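Long-range contacts in MHC class I antigen (Ctenopharyngodon idella, PDB 5H5Z), which probably presents peptides to T cells, holding them in a groove of two helices over a beta sheet, in complex with beta-2-microglobulin: residues Val89-Asn94 with Ala113-Asp118; Met33-Asn38 with Val64-His69; Glu81-Ser86 with Ala131-Ala136. All blocks are in the same frame, centred on the assembly; numbering follows the deposited sequence.

Followed from the N terminus, the chain first closes contact 2, where the end of strand 30-36 meets the middle of helix 55-82. The same helix then runs on to its C-terminal end, where residues 81-86 open contact 3. That loop stays open while the chain lays down strands 90-100, 106-114, 117-123 and 128-131, and contact 1, a pairing of the first two, begins and ends within it. Contact 3 closes at the start of helix 134-145. Contacts 1 and 3 touch, with Phe83 and Gln85 against Tyr114, whereas the centres of contacts 1 and 2 lie about 17 Å apart. Contact 2 ties helix 55-82 to the floor, contact 1 pairs two floor strands, and contact 3 joins the helix to the opposite wall.

Contact 1: residues Val89-Asn94 with Ala113-Asp118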
loop_
_atom_site.group_PDB
_atom_site.type_symbol
_atom_site.label_atom_id
_atom_site.label_comp_id
_atom_site.label_asym_id
_atom_site.label_seq_id
_atom_site.Cartn_x
_atom_site.Cartn_y
_atom_site.Cartn_z
ATOM N N VAL A 89 -3.630 8.804 -22.720
ATOM C CA VAL A 89 -3.833 8.938 -21.278
ATOM C C VAL A 89 -2.566 9.440 -20.579
ATOM O O VAL A 89 -1.469 8.936 -20.813
ATOM C CB VAL A 89 -4.349 7.614 -20.644
ATOM C CG1 VAL A 89 -3.430 6.441 -20.967
ATOM C CG2 VAL A 89 -4.540 7.758 -19.139
ATOM N N HIS A 90 -2.725 10.451 -19.734
ATOM C CA HIS A 90 -1.615 10.943 -18.927
ATOM C C HIS A 90 -2.049 11.123 -17.477
ATOM O O HIS A 90 -3.244 11.216 -17.188
ATOM C CB HIS A 90 -1.033 12.227 -19.524
ATOM C CG HIS A 90 -0.466 12.040 -20.898
ATOM N ND1 HIS A 90 0.781 11.495 -21.120
ATOM C CD2 HIS A 90 -0.988 12.296 -22.121
ATOM C CE1 HIS A 90 1.008 11.436 -22.421
ATOM N NE2 HIS A 90 -0.050 11.917 -23.051
ATOM N N THR A 91 -1.072 11.140 -16.574
ATOM C CA THR A 91 -1.348 11.192 -15.140
ATOM C C THR A 91 -0.589 12.324 -14.464
ATOM O O THR A 91 0.527 12.675 -14.867
ATOM C CB THR A 91 -0.979 9.876 -14.420
ATOM O OG1 THR A 91 0.444 9.775 -14.307
ATOM C CG2 THR A 91 -1.511 8.659 -15.163
ATOM N N TRP A 92 -1.209 12.872 -13.422
ATOM C CA TRP A 92 -0.630 13.915 -12.605
ATOM C C TRP A 92 -0.847 13.498 -11.157
ATOM O O TRP A 92 -1.968 13.177 -10.752
ATOM C CB TRP A 92 -1.315 15.255 -12.914
ATOM C CG TRP A 92 -0.840 16.433 -12.099
ATOM C CD1 TRP A 92 -1.572 17.156 -11.196
ATOM C CD2 TRP A 92 0.464 17.025 -12.124
ATOM N NE1 TRP A 92 -0.806 18.166 -10.660
ATOM C CE2 TRP A 92 0.448 18.109 -11.214
ATOM C CE3 TRP A 92 1.643 16.757 -12.843
ATOM C CZ2 TRP A 92 1.569 18.914 -10.986
ATOM C CZ3 TRP A 92 2.759 17.556 -12.617
ATOM C CH2 TRP A 92 2.712 18.623 -11.690
ATOM N N GLN A 93 0.237 13.482 -10.391
ATOM C CA GLN A 93 0.196 13.004 -9.012
ATOM C C GLN A 93 0.776 14.009 -8.032
ATOM O O GLN A 93 1.709 14.744 -8.352
ATOM C CB GLN A 93 0.974 11.696 -8.877
ATOM C CG GLN A 93 0.275 10.463 -9.413
ATOM C CD GLN A 93 1.248 9.311 -9.610
ATOM O OE1 GLN A 93 2.104 9.353 -10.491
ATOM N NE2 GLN A 93 1.130 8.287 -8.779
ATOM N N ASN A 94 0.221 14.007 -6.825
ATOM C CA ASN A 94 0.730 14.797 -5.719
ATOM C C ASN A 94 0.706 13.908 -4.481
ATOM O O ASN A 94 -0.296 13.242 -4.203
ATOM C CB ASN A 94 -0.152 16.040 -5.533
ATOM C CG ASN A 94 0.303 16.957 -4.397
ATOM O OD1 ASN A 94 1.491 17.075 -4.078
ATOM N ND2 ASN A 94 -0.657 17.655 -3.818
ATOM N N ALA A 113 4.377 14.539 -9.530
ATOM C CA ALA A 113 4.909 13.747 -10.647
ATOM C C ALA A 113 3.985 13.804 -11.842
ATOM O O ALA A 113 2.758 13.853 -11.691
ATOM C CB ALA A 113 5.122 12.293 -10.239
ATOM N N TYR A 114 4.589 13.796 -13.027
ATOM C CA TYR A 114 3.856 13.684 -14.273
ATOM C C TYR A 114 4.200 12.355 -14.928
ATOM O O TYR A 114 5.378 12.002 -15.051
ATOM C CB TYR A 114 4.198 14.845 -15.208
ATOM C CG TYR A 114 3.551 14.725 -16.569
ATOM C CD1 TYR A 114 2.167 14.816 -16.710
ATOM C CD2 TYR A 114 4.320 14.509 -17.716
ATOM C CE1 TYR A 114 1.562 14.708 -17.948
ATOM C CE2 TYR A 114 3.724 14.400 -18.962
ATOM C CZ TYR A 114 2.347 14.499 -19.073
ATOM O OH TYR A 114 1.751 14.389 -20.306
ATOM N N ASP A 115 3.165 11.627 -15.346
ATOM C CA ASP A 115 3.305 10.252 -15.861
ATOM C C ASP A 115 4.202 9.380 -14.978
ATOM O O ASP A 115 5.014 8.596 -15.472
ATOM C CB ASP A 115 3.759 10.246 -17.333
ATOM C CG ASP A 115 2.652 10.665 -18.284
ATOM O OD1 ASP A 115 1.466 10.579 -17.910
ATOM O OD2 ASP A 115 2.961 11.080 -19.419
ATOM N N GLY A 116 4.047 9.531 -13.663
ATOM C CA GLY A 116 4.780 8.719 -12.692
ATOM C C GLY A 116 6.265 9.014 -12.555
ATOM O O GLY A 116 7.013 8.194 -12.027
ATOM N N GLU A 117 6.694 10.178 -13.036
ATOM C CA GLU A 117 8.082 10.619 -12.890
ATOM C C GLU A 117 8.155 11.975 -12.184
ATOM O O GLU A 117 7.328 12.849 -12.445
ATOM C CB GLU A 117 8.756 10.717 -14.258
ATOM C CG GLU A 117 9.044 9.369 -14.905
ATOM C CD GLU A 117 9.839 9.507 -16.188
ATOM O OE1 GLU A 117 9.420 10.280 -17.077
ATOM O OE2 GLU A 117 10.885 8.840 -16.307
ATOM N N ASP A 118 9.156 12.151 -11.317
ATOM C CA ASP A 118 9.355 13.416 -10.583
ATOM C C ASP A 118 9.175 14.629 -11.487
ATOM O O ASP A 118 9.706 14.664 -12.605
ATOM C CB ASP A 118 10.750 13.480 -9.955
ATOM C CG ASP A 118 10.914 12.548 -8.767
ATOM O OD1 ASP A 118 9.921 11.939 -8.317
ATOM O OD2 ASP A 118 12.052 12.433 -8.273
HETATM O O HOH W 1 2.033 11.132 -12.468
#
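His90 and Thr91 meet Asp115 where strand 90-100 of the MHC class I groove floor pairs antiparallel with the end of strand 106-114, just before the type I' turn (Tyr114 to Glu117) that leads into strand 117-123. The close-fitting part begins with a carboxylate grip. Asp115 OD2 accepts a hydrogen bond from His90 ND1 through its syn lone pair, at 2.8 Å, while OD1 accepts from Thr91 N at 2.9 Å. With both oxygens engaged, the short carboxylate is fixed in rotation. His90 NE2 donates to Lys87 O, holding the ring at both nitrogens.

Gln93 and Ala113 form a hydrogen-bonded pair, backbone N to O both ways at 2.9 Å; Gln93 NE2 donates to Trp61 O of beta-2-microglobulin, and the small alanine packs against that tryptophan. On the groove side Trp92 and Tyr114 form a non-hydrogen-bonded pair. Trp92 has CG anti to its backbone N (chi1 178°), which lays the indole against the neighbouring strand, with CE3 4.0 Å from Tyr114 CB; the ring also packs on the bound peptide. Tyr114 OH reaches over one face of His90 and bonds to Gln85.

The partly exposed turn at Gly116 is looser. Both central residues of a type I' turn need positive phi, which glycine adopts easily (72°) and Asp115 takes too (46°). A water bridges strand and turn: hydrogen-bonded to Thr91 OG1, it lies 2.7 Å from Gln93 OE1, to which it probably donates, and accepts from Gly116 N at 2.8 Å.

Contact 2: residues Met33-Asn38 with Val64-His69; sequences MYFDSN and VLIGAH
Leu65 sits squarely on Phe35: its CB lies 3.5 Å from the ring centroid and almost on the normal, a CH-pi contact over the middle of the face. The leucine and phenylalanine side chains run antiparallel alongside each other, bringing Leu65 CD1 to 3.5 Å from Phe35 CB. Phe35 holds its CG anti to the backbone N (chi1 176°), extending the ring from the strand to the helix until CZ reaches Ile66 CG1 at 4.1 Å. A flat phenyl suits this place because it can slip beneath a helical turn and still offer a broad surface to an aliphatic chain. At one end of the patch Met33 meets Leu65 tip to tip, SD to CD1 at 4.2 Å, its flexible thioether kinked about the CB-CG and CG-SD bonds.

Here strand 30-36, near the edge of the MHC class I groove floor, packs against helix 55-82, the alpha-1 wall of the groove; the axes of residues 33-36 and 64-69 approach to 9.3 Å, their directions 45° apart. No hydrogen bond crosses the interface. At the other end the small Ser37 can bring CB over one face of the His69 imidazole, 3.7 Å from the ring centroid, while its OG is bonded to Phe21 N.

Further out, backbone bonds from Met33 to Gly25 and from Phe35 to Ala23 hold the strand in the sheet. Leu65 also packs on Tyr9 of the floor; Val64 packs on the backbone of the bound peptide and Ala68 on one of its apolar side chains.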
loop_
_atom_site.group_PDB
_atom_site.type_symbol
_atom_site.label_atom_id
_atom_site.label_comp_id
_atom_site.label_asym_id
_atom_site.label_seq_id
_atom_site.Cartn_x
_atom_site.Cartn_y
_atom_site.Cartn_z
ATOM N N MET A 33 -9.576 8.339 4.683
ATOM C CA MET A 33 -10.378 9.253 3.861
ATOM C C MET A 33 -10.321 8.844 2.394
ATOM O O MET A 33 -9.283 8.369 1.924
ATOM C CB MET A 33 -9.858 10.687 4.035
ATOM C CG MET A 33 -10.541 11.756 3.191
ATOM S SD MET A 33 -9.918 11.831 1.501
ATOM C CE MET A 33 -8.261 12.416 1.755
ATOM N N TYR A 34 -11.430 9.046 1.682
ATOM C CA TYR A 34 -11.485 8.879 0.227
ATOM C C TYR A 34 -12.251 10.036 -0.430
ATOM O O TYR A 34 -13.228 10.526 0.130
ATOM C CB TYR A 34 -12.158 7.556 -0.133
ATOM C CG TYR A 34 -12.277 7.332 -1.622
ATOM C CD1 TYR A 34 -11.186 6.875 -2.357
ATOM C CD2 TYR A 34 -13.470 7.593 -2.300
ATOM C CE1 TYR A 34 -11.278 6.665 -3.720
ATOM C CE2 TYR A 34 -13.570 7.388 -3.668
ATOM C CZ TYR A 34 -12.469 6.922 -4.369
ATOM O OH TYR A 34 -12.545 6.711 -5.718
ATOM N N PHE A 35 -11.807 10.452 -1.616
ATOM C CA PHE A 35 -12.544 11.396 -2.461
ATOM C C PHE A 35 -12.310 11.046 -3.919
ATOM O O PHE A 35 -11.196 10.696 -4.306
ATOM C CB PHE A 35 -12.075 12.835 -2.202
ATOM C CG PHE A 35 -12.718 13.877 -3.099
ATOM C CD1 PHE A 35 -12.198 14.156 -4.364
ATOM C CD2 PHE A 35 -13.824 14.602 -2.667
ATOM C CE1 PHE A 35 -12.784 15.119 -5.187
ATOM C CE2 PHE A 35 -14.408 15.570 -3.477
ATOM C CZ PHE A 35 -13.892 15.831 -4.740
ATOM N N ASP A 36 -13.360 11.143 -4.728
ATOM C CA ASP A 36 -13.173 11.162 -6.173
ATOM C C ASP A 36 -14.113 12.129 -6.885
ATOM O O ASP A 36 -15.110 12.580 -6.313
ATOM C CB ASP A 36 -13.150 9.745 -6.798
ATOM C CG ASP A 36 -14.528 9.106 -6.918
ATOM O OD1 ASP A 36 -15.506 9.794 -7.278
ATOM O OD2 ASP A 36 -14.620 7.880 -6.690
ATOM N N SER A 37 -13.773 12.452 -8.131
ATOM C CA SER A 37 -14.505 13.454 -8.901
ATOM C C SER A 37 -15.814 12.938 -9.519
ATOM O O SER A 37 -16.570 13.713 -10.118
ATOM C CB SER A 37 -13.600 14.072 -9.971
ATOM O OG SER A 37 -13.010 13.067 -10.774
ATOM N N ASN A 38 -16.077 11.641 -9.375
ATOM C CA ASN A 38 -17.372 11.076 -9.755
ATOM C C ASN A 38 -18.431 11.313 -8.680
ATOM O O ASN A 38 -19.524 11.786 -8.978
ATOM C CB ASN A 38 -17.256 9.581 -10.067
ATOM C CG ASN A 38 -16.612 9.311 -11.416
ATOM O OD1 ASN A 38 -16.587 10.172 -12.294
ATOM N ND2 ASN A 38 -16.095 8.099 -11.589
ATOM N N VAL A 64 -12.470 21.461 -0.228
ATOM C CA VAL A 64 -11.036 21.533 -0.525
ATOM C C VAL A 64 -10.705 20.664 -1.746
ATOM O O VAL A 64 -9.987 21.092 -2.667
ATOM C CB VAL A 64 -10.186 21.113 0.706
ATOM C CG1 VAL A 64 -8.721 20.921 0.332
ATOM C CG2 VAL A 64 -10.308 22.140 1.821
ATOM N N LEU A 65 -11.263 19.458 -1.771
ATOM C CA LEU A 65 -10.938 18.493 -2.829
ATOM C C LEU A 65 -11.649 18.735 -4.161
ATOM O O LEU A 65 -11.127 18.349 -5.208
ATOM C CB LEU A 65 -11.110 17.058 -2.334
ATOM C CG LEU A 65 -10.141 16.735 -1.184
ATOM C CD1 LEU A 65 -10.505 15.435 -0.475
ATOM C CD2 LEU A 65 -8.686 16.733 -1.648
ATOM N N ILE A 66 -12.818 19.384 -4.129
ATOM C CA ILE A 66 -13.444 19.861 -5.369
ATOM C C ILE A 66 -12.493 20.879 -6.005
ATOM O O ILE A 66 -12.244 20.837 -7.216
ATOM C CB ILE A 66 -14.846 20.477 -5.140
ATOM C CG1 ILE A 66 -15.864 19.397 -4.754
ATOM C CG2 ILE A 66 -15.332 21.191 -6.395
ATOM C CD1 ILE A 66 -17.167 19.956 -4.202
ATOM N N GLY A 67 -11.945 21.766 -5.175
ATOM C CA GLY A 67 -10.917 22.719 -5.598
ATOM C C GLY A 67 -9.672 22.041 -6.153
ATOM O O GLY A 67 -9.150 22.450 -7.192
ATOM N N ALA A 68 -9.201 21.002 -5.461
ATOM C CA ALA A 68 -8.040 20.220 -5.915
ATOM C C ALA A 68 -8.264 19.579 -7.286
ATOM O O ALA A 68 -7.370 19.594 -8.135
ATOM C CB ALA A 68 -7.666 19.165 -4.888
ATOM N N HIS A 69 -9.457 19.020 -7.492
ATOM C CA HIS A 69 -9.864 18.464 -8.784
ATOM C C HIS A 69 -9.783 19.499 -9.909
ATOM O O HIS A 69 -9.203 19.229 -10.967
ATOM C CB HIS A 69 -11.274 17.869 -8.679
ATOM C CG HIS A 69 -11.949 17.640 -9.997
ATOM N ND1 HIS A 69 -11.393 16.875 -11.001
ATOM C CD2 HIS A 69 -13.145 18.064 -10.468
ATOM C CE1 HIS A 69 -12.216 16.841 -12.033
ATOM N NE2 HIS A 69 -13.285 17.557 -11.736
#

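Contact 3: residues Glu81-Ser86 with Ala131-Ala136; sequences ERFNQS and AANPQA
The Phe83 ring carries the side chain of Gln135 on one face and has the Asn133 side chain at its edge. Gln135 CG lies 3.7 Å from the ring centroid, a CH-pi contact, and beyond it the chain bends at chi2 (84°), laying the amide flat along the ring with the two planes only 6° apart. A glutamine suits the spot, having a methylene, CG, for the centre of the ring and a flat amide to stack beyond it. Phe83 CZ lies 4.1 Å from Asn133 CG, and the phenyl also meets the Tyr114 ring.

These residues join the end of helix 55-82 to the start of helix 134-145, bridging the two walls of the MHC class I groove at one end. The first helix finishes in a Schellman motif with Asn84 at positive phi; the second begins at Asn133, the N-cap, whose OD1 accepts weakly from Ala136 N at 2.9 Å.

Arg82 spans the remaining distance. Its NH1 lies nearly on the line of the Gln135 C=O bond and donates to that O, which is close to the guanidinium plane; the modelled 2.5 Å is unusually short and its exact value doubtful. NE adds a weak bond to Gln135 O at 3.2 Å. The long, bent arginine also bonds through NH1 to Thr139 OG1 and packs on the backbone of the bound peptide.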
loop_
_atom_site.group_PDB
_atom_site.type_symbol
_atom_site.label_atom_id
_atom_site.label_comp_id
_atom_site.label_asym_id
_atom_site.label_seq_id
_atom_site.Cartn_x
_atom_site.Cartn_y
_atom_site.Cartn_z
ATOM N N GLU A 81 0.966 19.679 -22.691
ATOM C CA GLU A 81 1.331 20.587 -23.772
ATOM C C GLU A 81 2.838 20.837 -23.808
ATOM O O GLU A 81 3.426 20.943 -24.882
ATOM C CB GLU A 81 0.568 21.908 -23.642
ATOM C CG GLU A 81 -0.909 21.802 -24.004
ATOM C CD GLU A 81 -1.758 22.920 -23.417
ATOM O OE1 GLU A 81 -1.250 23.706 -22.585
ATOM O OE2 GLU A 81 -2.949 23.009 -23.784
ATOM N N ARG A 82 3.454 20.908 -22.631
ATOM C CA ARG A 82 4.891 21.154 -22.524
ATOM C C ARG A 82 5.743 19.967 -22.978
ATOM O O ARG A 82 6.860 20.152 -23.473
ATOM C CB ARG A 82 5.254 21.637 -21.114
ATOM C CG ARG A 82 5.193 23.154 -21.012
ATOM C CD ARG A 82 4.524 23.662 -19.744
ATOM N NE ARG A 82 5.382 23.554 -18.572
ATOM C CZ ARG A 82 5.214 24.247 -17.443
ATOM N NH1 ARG A 82 6.039 24.061 -16.423
ATOM N NH2 ARG A 82 4.235 25.135 -17.326
ATOM N N PHE A 83 5.203 18.757 -22.844
ATOM C CA PHE A 83 5.853 17.561 -23.386
ATOM C C PHE A 83 5.410 17.245 -24.816
ATOM O O PHE A 83 5.816 16.226 -25.384
ATOM C CB PHE A 83 5.616 16.350 -22.480
ATOM C CG PHE A 83 6.479 16.334 -21.253
ATOM C CD1 PHE A 83 7.729 15.720 -21.272
ATOM C CD2 PHE A 83 6.043 16.927 -20.072
ATOM C CE1 PHE A 83 8.526 15.700 -20.137
ATOM C CE2 PHE A 83 6.836 16.909 -18.934
ATOM C CZ PHE A 83 8.079 16.297 -18.965
ATOM N N ASN A 84 4.588 18.129 -25.386
ATOM C CA ASN A 84 4.032 17.968 -26.736
ATOM C C ASN A 84 3.196 16.697 -26.877
ATOM O O ASN A 84 3.348 15.937 -27.836
ATOM C CB ASN A 84 5.136 18.025 -27.802
ATOM C CG ASN A 84 5.959 19.297 -27.726
ATOM O OD1 ASN A 84 5.421 20.390 -27.536
ATOM N ND2 ASN A 84 7.271 19.160 -27.879
ATOM N N GLN A 85 2.316 16.475 -25.904
ATOM C CA GLN A 85 1.458 15.295 -25.884
ATOM C C GLN A 85 -0.013 15.714 -25.840
ATOM O O GLN A 85 -0.558 15.997 -24.772
ATOM C CB GLN A 85 1.808 14.402 -24.685
ATOM C CG GLN A 85 3.246 13.886 -24.673
ATOM C CD GLN A 85 3.681 13.369 -23.308
ATOM O OE1 GLN A 85 3.151 13.779 -22.277
ATOM N NE2 GLN A 85 4.660 12.471 -23.298
ATOM N N SER A 86 -0.644 15.761 -27.011
ATOM C CA SER A 86 -2.040 16.190 -27.126
ATOM C C SER A 86 -3.005 15.007 -27.210
ATOM O O SER A 86 -4.222 15.190 -27.280
ATOM C CB SER A 86 -2.218 17.117 -28.335
ATOM O OG SER A 86 -1.875 16.458 -29.542
ATOM N N ALA A 131 13.144 21.284 -9.639
ATOM C CA ALA A 131 12.576 20.888 -10.922
ATOM C C ALA A 131 13.368 19.715 -11.494
ATOM O O ALA A 131 14.585 19.804 -11.656
ATOM C CB ALA A 131 12.593 22.065 -11.889
ATOM N N ALA A 132 12.675 18.618 -11.790
ATOM C CA ALA A 132 13.326 17.395 -12.282
ATOM C C ALA A 132 13.731 17.463 -13.756
ATOM O O ALA A 132 14.628 16.737 -14.197
ATOM C CB ALA A 132 12.441 16.184 -12.033
ATOM N N ASN A 133 13.058 18.325 -14.514
ATOM C CA ASN A 133 13.306 18.464 -15.947
ATOM C C ASN A 133 13.062 19.906 -16.403
ATOM O O ASN A 133 12.497 20.699 -15.647
ATOM C CB ASN A 133 12.435 17.475 -16.734
ATOM C CG ASN A 133 10.976 17.516 -16.317
ATOM O OD1 ASN A 133 10.327 18.559 -16.377
ATOM N ND2 ASN A 133 10.450 16.372 -15.901
ATOM N N PRO A 134 13.494 20.258 -17.634
ATOM C CA PRO A 134 13.253 21.612 -18.147
ATOM C C PRO A 134 11.777 22.022 -18.133
ATOM O O PRO A 134 11.471 23.186 -17.870
ATOM C CB PRO A 134 13.766 21.535 -19.588
ATOM C CG PRO A 134 14.825 20.494 -19.541
ATOM C CD PRO A 134 14.314 19.464 -18.577
ATOM N N GLN A 135 10.882 21.071 -18.404
ATOM C CA GLN A 135 9.438 21.321 -18.411
ATOM C C GLN A 135 8.940 21.804 -17.053
ATOM O O GLN A 135 7.987 22.581 -16.977
ATOM C CB GLN A 135 8.660 20.064 -18.821
ATOM C CG GLN A 135 8.827 19.642 -20.274
ATOM C CD GLN A 135 10.064 18.790 -20.519
ATOM O OE1 GLN A 135 10.884 18.566 -19.623
ATOM N NE2 GLN A 135 10.203 18.310 -21.749
ATOM N N ALA A 136 9.586 21.344 -15.984
ATOM C CA ALA A 136 9.196 21.730 -14.628
ATOM C C ALA A 136 9.730 23.094 -14.193
ATOM O O ALA A 136 9.220 23.684 -13.239
ATOM C CB ALA A 136 9.606 20.654 -13.632
#